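Local coordinates for protein putative non-ribosomal peptide synthetase (Actinomadura parvosata subsp. kistnae, PDB 6M7L) that probably serves as a condensation-type domain of a non-ribosomal peptide synthetase, an assembly line that builds peptides from carrier-bound amino acids, at residues L251-L261 and L450-A459; M272-L280 and F372-E380. One frame throughout, in Å; residues are numbered along the deposited sequence.

Contact 1 (L251-L261 and L450-A459); sequences LRLPADSHARL and LVALLEQVGA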
loop_
_atom_site.group_PDB
_atom_site.type_symbol
_atom_site.label_atom_id
_atom_site.label_comp_id
_atom_site.label_asym_id
_atom_site.label_seq_id
_atom_site.Cartn_x
_atom_site.Cartn_y
_atom_site.Cartn_z
ATOM N N LEU A 251 -13.400 -5.573 20.960
ATOM C CA LEU A 251 -14.799 -5.153 20.927
ATOM C C LEU A 251 -15.380 -5.560 19.581
ATOM O O LEU A 251 -14.972 -5.032 18.541
ATOM C CB LEU A 251 -14.939 -3.646 21.154
ATOM C CG LEU A 251 -16.364 -3.127 21.362
ATOM C CD1 LEU A 251 -16.399 -2.071 22.454
ATOM C CD2 LEU A 251 -16.941 -2.569 20.070
ATOM N N ARG A 252 -16.326 -6.495 19.600
ATOM C CA ARG A 252 -16.971 -6.992 18.394
ATOM C C ARG A 252 -18.473 -6.758 18.474
ATOM O O ARG A 252 -19.094 -6.989 19.516
ATOM C CB ARG A 252 -16.688 -8.483 18.182
ATOM C CG ARG A 252 -15.406 -8.771 17.417
ATOM C CD ARG A 252 -15.343 -10.227 16.968
ATOM N NE ARG A 252 -14.640 -10.376 15.694
ATOM C CZ ARG A 252 -13.371 -10.750 15.574
ATOM N NH1 ARG A 252 -12.651 -11.021 16.654
ATOM N NH2 ARG A 252 -12.820 -10.856 14.371
ATOM N N LEU A 253 -19.046 -6.295 17.367
ATOM C CA LEU A 253 -20.486 -6.133 17.224
ATOM C C LEU A 253 -20.941 -6.958 16.029
ATOM O O LEU A 253 -20.407 -6.776 14.921
ATOM C CB LEU A 253 -20.857 -4.661 17.033
ATOM C CG LEU A 253 -22.351 -4.328 16.998
ATOM C CD1 LEU A 253 -22.961 -4.415 18.388
ATOM C CD2 LEU A 253 -22.581 -2.956 16.392
ATOM N N PRO A 254 -21.894 -7.875 16.191
ATOM C CA PRO A 254 -22.337 -8.684 15.050
ATOM C C PRO A 254 -22.988 -7.826 13.974
ATOM O O PRO A 254 -23.392 -6.684 14.206
ATOM C CB PRO A 254 -23.342 -9.661 15.673
ATOM C CG PRO A 254 -23.792 -8.992 16.934
ATOM C CD PRO A 254 -22.605 -8.225 17.432
ATOM N N ALA A 255 -23.084 -8.403 12.773
ATOM C CA ALA A 255 -23.595 -7.655 11.627
ATOM C C ALA A 255 -25.046 -7.239 11.820
ATOM O O ALA A 255 -25.465 -6.202 11.292
ATOM C CB ALA A 255 -23.445 -8.482 10.350
ATOM N N ASP A 256 -25.824 -8.028 12.566
ATOM C CA ASP A 256 -27.217 -7.682 12.837
ATOM C C ASP A 256 -27.330 -6.294 13.455
ATOM O O ASP A 256 -27.947 -5.389 12.882
ATOM C CB ASP A 256 -27.842 -8.732 13.761
ATOM C CG ASP A 256 -28.069 -10.057 13.068
ATOM O OD1 ASP A 256 -27.839 -10.137 11.842
ATOM O OD2 ASP A 256 -28.480 -11.021 13.750
ATOM N N SER A 257 -26.730 -6.110 14.634
ATOM C CA SER A 257 -26.765 -4.805 15.283
ATOM C C SER A 257 -25.990 -3.765 14.489
ATOM O O SER A 257 -26.329 -2.576 14.528
ATOM C CB SER A 257 -26.215 -4.918 16.704
ATOM O OG SER A 257 -26.845 -5.979 17.398
ATOM N N HIS A 258 -24.952 -4.193 13.765
ATOM C CA HIS A 258 -24.210 -3.277 12.905
ATOM C C HIS A 258 -25.104 -2.719 11.803
ATOM O O HIS A 258 -25.045 -1.523 11.492
ATOM C CB HIS A 258 -22.995 -3.999 12.316
ATOM C CG HIS A 258 -22.139 -3.141 11.435
ATOM N ND1 HIS A 258 -22.295 -1.775 11.336
ATOM C CD2 HIS A 258 -21.112 -3.461 10.611
ATOM C CE1 HIS A 258 -21.405 -1.292 10.488
ATOM N NE2 HIS A 258 -20.673 -2.295 10.036
ATOM N N ALA A 259 -25.944 -3.570 11.208
ATOM C CA ALA A 259 -26.833 -3.111 10.146
ATOM C C ALA A 259 -27.837 -2.091 10.666
ATOM O O ALA A 259 -28.124 -1.094 9.993
ATOM C CB ALA A 259 -27.554 -4.299 9.513
ATOM N N ARG A 260 -28.378 -2.321 11.865
ATOM C CA ARG A 260 -29.374 -1.405 12.411
ATOM C C ARG A 260 -28.777 -0.039 12.726
ATOM O O ARG A 260 -29.465 0.980 12.593
ATOM C CB ARG A 260 -30.016 -2.014 13.657
ATOM C CG ARG A 260 -31.011 -3.121 13.348
ATOM C CD ARG A 260 -31.738 -3.590 14.597
ATOM N NE ARG A 260 -30.875 -4.367 15.480
ATOM C CZ ARG A 260 -30.641 -5.668 15.338
ATOM N NH1 ARG A 260 -31.205 -6.340 14.343
ATOM N NH2 ARG A 260 -29.843 -6.298 16.189
ATOM N N LEU A 261 -27.510 0.006 13.139
ATOM C CA LEU A 261 -26.857 1.291 13.366
ATOM C C LEU A 261 -26.594 2.008 12.048
ATOM O O LEU A 261 -26.876 3.204 11.912
ATOM C CB LEU A 261 -25.558 1.086 14.144
ATOM C CG LEU A 261 -25.746 0.546 15.560
ATOM C CD1 LEU A 261 -24.413 0.146 16.151
ATOM C CD2 LEU A 261 -26.435 1.581 16.433
ATOM N N LEU A 450 -20.606 -1.262 26.295
ATOM C CA LEU A 450 -20.860 -0.504 25.074
ATOM C C LEU A 450 -21.501 -1.372 23.998
ATOM O O LEU A 450 -22.394 -0.912 23.278
ATOM C CB LEU A 450 -19.560 0.106 24.551
ATOM C CG LEU A 450 -19.711 0.934 23.272
ATOM C CD1 LEU A 450 -20.459 2.231 23.542
ATOM C CD2 LEU A 450 -18.359 1.207 22.658
ATOM N N VAL A 451 -21.051 -2.623 23.869
ATOM C CA VAL A 451 -21.666 -3.545 22.917
ATOM C C VAL A 451 -23.146 -3.715 23.226
ATOM O O VAL A 451 -23.986 -3.746 22.319
ATOM C CB VAL A 451 -20.924 -4.895 22.929
ATOM C CG1 VAL A 451 -21.690 -5.935 22.126
ATOM C CG2 VAL A 451 -19.518 -4.726 22.382
ATOM N N ALA A 452 -23.489 -3.821 24.513
ATOM C CA ALA A 452 -24.892 -3.883 24.904
ATOM C C ALA A 452 -25.630 -2.621 24.478
ATOM O O ALA A 452 -26.721 -2.689 23.899
ATOM C CB ALA A 452 -25.007 -4.093 26.414
ATOM N N LEU A 453 -25.038 -1.457 24.747
ATOM C CA LEU A 453 -25.674 -0.199 24.370
ATOM C C LEU A 453 -25.830 -0.090 22.857
ATOM O O LEU A 453 -26.869 0.366 22.364
ATOM C CB LEU A 453 -24.865 0.976 24.917
ATOM C CG LEU A 453 -25.479 2.353 24.677
ATOM C CD1 LEU A 453 -26.927 2.340 25.099
ATOM C CD2 LEU A 453 -24.718 3.416 25.438
ATOM N N LEU A 454 -24.807 -0.505 22.106
ATOM C CA LEU A 454 -24.895 -0.500 20.648
ATOM C C LEU A 454 -26.050 -1.368 20.166
ATOM O O LEU A 454 -26.826 -0.964 19.292
ATOM C CB LEU A 454 -23.579 -0.984 20.041
ATOM C CG LEU A 454 -22.357 -0.073 20.128
ATOM C CD1 LEU A 454 -21.097 -0.885 19.916
ATOM C CD2 LEU A 454 -22.453 1.034 19.096
ATOM N N GLU A 455 -26.175 -2.573 20.725
ATOM C CA GLU A 455 -27.259 -3.463 20.327
ATOM C C GLU A 455 -28.619 -2.901 20.716
ATOM O O GLU A 455 -29.602 -3.106 19.994
ATOM C CB GLU A 455 -27.054 -4.844 20.950
ATOM C CG GLU A 455 -25.829 -5.580 20.433
ATOM C CD GLU A 455 -25.603 -6.906 21.134
ATOM O OE1 GLU A 455 -26.045 -7.052 22.292
ATOM O OE2 GLU A 455 -24.983 -7.803 20.522
ATOM N N GLN A 456 -28.696 -2.184 21.838
ATOM C CA GLN A 456 -29.981 -1.663 22.290
ATOM C C GLN A 456 -30.463 -0.526 21.398
ATOM O O GLN A 456 -31.584 -0.568 20.877
ATOM C CB GLN A 456 -29.881 -1.202 23.743
ATOM C CG GLN A 456 -31.181 -0.642 24.295
ATOM C CD GLN A 456 -31.141 -0.461 25.796
ATOM O OE1 GLN A 456 -30.092 -0.615 26.421
ATOM N NE2 GLN A 456 -32.286 -0.139 26.386
ATOM N N VAL A 457 -29.632 0.503 21.210
ATOM C CA VAL A 457 -30.061 1.657 20.426
ATOM C C VAL A 457 -30.257 1.282 18.963
ATOM O O VAL A 457 -31.035 1.926 18.249
ATOM C CB VAL A 457 -29.065 2.822 20.580
ATOM C CG1 VAL A 457 -28.975 3.256 22.039
ATOM C CG2 VAL A 457 -27.697 2.436 20.039
ATOM N N GLY A 458 -29.562 0.248 18.487
ATOM C CA GLY A 458 -29.801 -0.217 17.130
ATOM C C GLY A 458 -31.179 -0.829 16.971
ATOM O O GLY A 458 -31.883 -0.550 15.997
ATOM N N ALA A 459 -31.589 -1.655 17.935
ATOM C CA ALA A 459 -32.893 -2.304 17.902
ATOM C C ALA A 459 -34.023 -1.405 18.387
ATOM O O ALA A 459 -35.192 -1.770 18.221
ATOM C CB ALA A 459 -32.862 -3.583 18.741
#

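Contact 2 (M272-L280 and F372-E380); sequences MFTAVHAAL and FQVALQLDE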
loop_
_atom_site.group_PDB
_atom_site.type_symbol
_atom_site.label_atom_id
_atom_site.label_comp_id
_atom_site.label_asym_id
_atom_site.label_seq_id
_atom_site.Cartn_x
_atom_site.Cartn_y
_atom_site.Cartn_z
ATOM N N MET A 272 -21.478 5.734 9.980
ATOM C CA MET A 272 -21.304 4.774 11.065
ATOM C C MET A 272 -20.528 5.384 12.222
ATOM O O MET A 272 -20.795 5.062 13.386
ATOM C CB MET A 272 -20.604 3.515 10.554
ATOM C CG MET A 272 -21.557 2.394 10.189
ATOM S SD MET A 272 -22.651 1.973 11.562
ATOM C CE MET A 272 -21.465 1.455 12.800
ATOM N N PHE A 273 -19.571 6.266 11.922
ATOM C CA PHE A 273 -18.894 7.014 12.977
ATOM C C PHE A 273 -19.898 7.771 13.833
ATOM O O PHE A 273 -19.803 7.765 15.066
ATOM C CB PHE A 273 -17.873 7.976 12.366
ATOM C CG PHE A 273 -17.050 8.722 13.383
ATOM C CD1 PHE A 273 -17.465 9.954 13.867
ATOM C CD2 PHE A 273 -15.854 8.197 13.846
ATOM C CE1 PHE A 273 -16.708 10.641 14.801
ATOM C CE2 PHE A 273 -15.091 8.880 14.777
ATOM C CZ PHE A 273 -15.519 10.104 15.256
ATOM N N THR A 274 -20.876 8.420 13.197
ATOM C CA THR A 274 -21.893 9.150 13.947
ATOM C C THR A 274 -22.719 8.210 14.818
ATOM O O THR A 274 -23.118 8.572 15.929
ATOM C CB THR A 274 -22.796 9.924 12.985
ATOM O OG1 THR A 274 -21.990 10.679 12.072
ATOM C CG2 THR A 274 -23.700 10.878 13.753
ATOM N N ALA A 275 -22.978 6.994 14.331
ATOM C CA ALA A 275 -23.760 6.040 15.112
ATOM C C ALA A 275 -23.002 5.583 16.353
ATOM O O ALA A 275 -23.578 5.507 17.445
ATOM C CB ALA A 275 -24.145 4.843 14.245
ATOM N N VAL A 276 -21.714 5.270 16.207
ATOM C CA VAL A 276 -20.918 4.857 17.360
ATOM C C VAL A 276 -20.618 6.052 18.259
ATOM O O VAL A 276 -20.568 5.925 19.488
ATOM C CB VAL A 276 -19.629 4.156 16.894
ATOM C CG1 VAL A 276 -18.787 3.728 18.090
ATOM C CG2 VAL A 276 -19.965 2.959 16.019
ATOM N N HIS A 277 -20.412 7.229 17.660
ATOM C CA HIS A 277 -20.224 8.449 18.441
ATOM C C HIS A 277 -21.411 8.690 19.366
ATOM O O HIS A 277 -21.237 8.964 20.559
ATOM C CB HIS A 277 -20.015 9.633 17.493
ATOM C CG HIS A 277 -19.776 10.944 18.176
ATOM N ND1 HIS A 277 -19.793 11.095 19.546
ATOM C CD2 HIS A 277 -19.513 12.171 17.667
ATOM C CE1 HIS A 277 -19.556 12.358 19.852
ATOM N NE2 HIS A 277 -19.380 13.032 18.729
ATOM N N ALA A 278 -22.629 8.583 18.829
ATOM C CA ALA A 278 -23.820 8.798 19.643
ATOM C C ALA A 278 -23.929 7.748 20.743
ATOM O O ALA A 278 -24.208 8.074 21.902
ATOM C CB ALA A 278 -25.068 8.792 18.760
ATOM N N ALA A 279 -23.707 6.478 20.395
ATOM C CA ALA A 279 -23.776 5.412 21.390
ATOM C C ALA A 279 -22.759 5.633 22.502
ATOM O O ALA A 279 -23.098 5.576 23.690
ATOM C CB ALA A 279 -23.557 4.057 20.720
ATOM N N LEU A 280 -21.503 5.897 22.131
ATOM C CA LEU A 280 -20.464 6.133 23.128
ATOM C C LEU A 280 -20.792 7.348 23.987
ATOM O O LEU A 280 -20.548 7.347 25.200
ATOM C CB LEU A 280 -19.112 6.308 22.433
ATOM C CG LEU A 280 -17.841 6.337 23.286
ATOM C CD1 LEU A 280 -17.675 5.039 24.058
ATOM C CD2 LEU A 280 -16.631 6.595 22.405
ATOM N N PHE A 372 -10.810 16.452 25.813
ATOM C CA PHE A 372 -11.411 15.127 25.800
ATOM C C PHE A 372 -10.416 14.108 26.330
ATOM O O PHE A 372 -9.200 14.277 26.216
ATOM C CB PHE A 372 -11.894 14.719 24.393
ATOM C CG PHE A 372 -10.825 14.757 23.340
ATOM C CD1 PHE A 372 -10.007 13.660 23.120
ATOM C CD2 PHE A 372 -10.649 15.884 22.556
ATOM C CE1 PHE A 372 -9.025 13.695 22.149
ATOM C CE2 PHE A 372 -9.671 15.921 21.580
ATOM C CZ PHE A 372 -8.858 14.827 21.378
ATOM N N GLN A 373 -10.958 13.047 26.926
ATOM C CA GLN A 373 -10.166 11.931 27.412
ATOM C C GLN A 373 -10.518 10.626 26.722
ATOM O O GLN A 373 -9.831 9.621 26.943
ATOM C CB GLN A 373 -10.340 11.763 28.931
ATOM C CG GLN A 373 -9.920 12.973 29.746
ATOM C CD GLN A 373 -10.900 14.125 29.642
ATOM O OE1 GLN A 373 -12.110 13.936 29.757
ATOM N NE2 GLN A 373 -10.381 15.327 29.404
ATOM N N VAL A 374 -11.568 10.614 25.907
ATOM C CA VAL A 374 -11.976 9.459 25.122
ATOM C C VAL A 374 -11.919 9.852 23.655
ATOM O O VAL A 374 -12.353 10.947 23.282
ATOM C CB VAL A 374 -13.389 8.983 25.517
ATOM C CG1 VAL A 374 -13.829 7.813 24.650
ATOM C CG2 VAL A 374 -13.422 8.607 26.990
ATOM N N ALA A 375 -11.364 8.973 22.828
ATOM C CA ALA A 375 -11.272 9.214 21.399
ATOM C C ALA A 375 -11.820 8.012 20.643
ATOM O O ALA A 375 -11.803 6.882 21.139
ATOM C CB ALA A 375 -9.831 9.505 20.962
ATOM N N LEU A 376 -12.312 8.270 19.434
ATOM C CA LEU A 376 -12.961 7.252 18.620
ATOM C C LEU A 376 -12.386 7.276 17.213
ATOM O O LEU A 376 -12.318 8.338 16.584
ATOM C CB LEU A 376 -14.476 7.471 18.577
ATOM C CG LEU A 376 -15.265 6.671 17.539
ATOM C CD1 LEU A 376 -15.107 5.174 17.762
ATOM C CD2 LEU A 376 -16.733 7.073 17.563
ATOM N N GLN A 377 -11.974 6.108 16.727
ATOM C CA GLN A 377 -11.582 5.921 15.337
ATOM C C GLN A 377 -12.485 4.867 14.716
ATOM O O GLN A 377 -12.611 3.759 15.249
ATOM C CB GLN A 377 -10.116 5.493 15.206
ATOM C CG GLN A 377 -9.132 6.309 16.019
ATOM C CD GLN A 377 -9.239 7.805 15.777
ATOM O OE1 GLN A 377 -9.169 8.599 16.716
ATOM N NE2 GLN A 377 -9.393 8.197 14.516
ATOM N N LEU A 378 -13.118 5.215 13.601
ATOM C CA LEU A 378 -13.939 4.284 12.834
ATOM C C LEU A 378 -13.398 4.264 11.412
ATOM O O LEU A 378 -13.535 5.247 10.676
ATOM C CB LEU A 378 -15.414 4.685 12.870
ATOM C CG LEU A 378 -16.405 3.662 12.312
ATOM C CD1 LEU A 378 -17.647 3.593 13.182
ATOM C CD2 LEU A 378 -16.777 3.994 10.876
ATOM N N ASP A 379 -12.783 3.151 11.031
ATOM C CA ASP A 379 -12.106 3.027 9.750
ATOM C C ASP A 379 -12.816 2.015 8.863
ATOM O O ASP A 379 -13.279 0.972 9.337
ATOM C CB ASP A 379 -10.650 2.602 9.945
ATOM C CG ASP A 379 -9.879 3.557 10.829
ATOM O OD1 ASP A 379 -10.113 4.779 10.727
ATOM O OD2 ASP A 379 -9.043 3.084 11.628
ATOM N N GLU A 380 -12.902 2.332 7.577
ATOM C CA GLU A 380 -13.285 1.341 6.588
ATOM C C GLU A 380 -12.107 0.407 6.340
ATOM O O GLU A 380 -10.944 0.793 6.483
ATOM C CB GLU A 380 -13.709 2.012 5.279
ATOM C CG GLU A 380 -14.324 3.401 5.437
ATOM C CD GLU A 380 -15.725 3.376 6.022
ATOM O OE1 GLU A 380 -15.894 3.775 7.195
ATOM O OE2 GLU A 380 -16.660 2.958 5.303
#

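Contact 1 (L251-L261 and L450-A459)
Leu251, Leu253 and Leu261 line one side of a strand-to-helix turn in the second half of the condensation-type fold, and helix 440-459 packs against it through Leu450, Val451, Leu454 and Gly458. Strand 251-253 hands over to helix 255-261 at Pro254, in the N-cap position, and helix 440-459 runs past both elements. At the strand end, Leu251 CG lies 3.7 Å from Val451 CG2, the side chains running past each other in opposite senses, while the Leu251 and Leu450 side chains cross at about a right angle, CD1 against CD2. Leu454 fits between the two elements: its CB lies 3.9 Å from Leu253 CD1, and its CD2 3.6 Å from Leu261 CD1. Leu253 reaches this place because CG stands anti to the backbone N (chi1 -175°), which carries CD1 over to Leu454 and to the CG methylene of Glu455. The short helix segments cross at 54° with axes 8.2 Å apart, and Gly458 lets the backbones close in: the CA atoms of Arg260 and Gly458 are 4.9 Å apart, and Leu261 CD2 rests 3.9 Å from Gly458 CA. The Arg260 guanidinium, with Asp256 O over one face and Gly458 C at its edge, makes a weak hydrogen bond from NH2 to Ser257 OG within its own helix; Glu455 OE2 stays 6.7 Å from Arg260 NH2, too far for a salt bridge. Leu251 also touches Leu412 and Leu414 of strand 410-418. The joint holds by apolar packing, to which Glu455 and Arg260 lend their aliphatic carbons while their charged ends stay apart.

Contact 2 (M272-L280 and F372-E380)
The ring of Phe273 is wedged against strand 374-380 between Leu376 and Leu378. Leu376 CD2 sits over one ring face in a CH-pi contact, 4.0 Å from the ring centroid and 23° off the normal, displaced toward the rim. Leu378 CB meets the ring edge instead, 3.7 Å from Phe273 CD2, and Leu376 O also lies in the ring plane at the edge, near CE2. The ring gets there because CG is anti to the backbone N (chi1 -176°), which lays it back along the strand, from Leu378 toward Leu376. An alanine here takes away the aromatic face under Leu376 CD2, and would probably leave a gap beside Leu378 CB and the two leucines less firmly packed. Val276 spreads its methyls over both leucines: CG1 lies 4.0 Å from Leu376 CD2, and CG2 lies 3.7 Å from Leu378 CD1. Met272 adds its CB at Leu378 CD2, and one turn beyond Val276, Leu280 CD2 and Val374 CG1 come tip to tip at 3.8 Å. The second shell fixes the strand: Leu376 O accepts a hydrogen bond from Thr297 OG1, Val374 and Leu376 bond through their backbones to Gly296, and Ala375 does so to strand 410-418. Thr297 and Leu321 touch the Phe273 side chain as well. The segments run nearly antiparallel, at 152° with axes 8.8 Å apart, a buried helix laid along a sheet strand through every second side chain, Val374, Leu376 and Leu378, consistent with the layered alpha/beta fold of the CoA-dependent acyltransferase clan.

Of the elements concerned, strand 246-253 and helix 255-267 come first, followed directly by helix 272-288. Contact 2 closes the inner loop when strand 374-380 returns to that second helix, with 91 residues between the two segments. The chain later adds, to the same sheet, strands 410-418 and 424-434 before helix 440-459 closes the outer loop in contact 1, with 188 residues between its segments, so contact 2 is nested inside contact 1. Strands 246-253 and 374-380 belong to one sheet, separated by 424-434 and 410-418, and 374-380 also bonds to strand 292-299 on its other side. The contacts also meet directly: Leu454 packs on Ala279, Leu450 on Leu280 and His258 on Met272, joining three helices over this sheet.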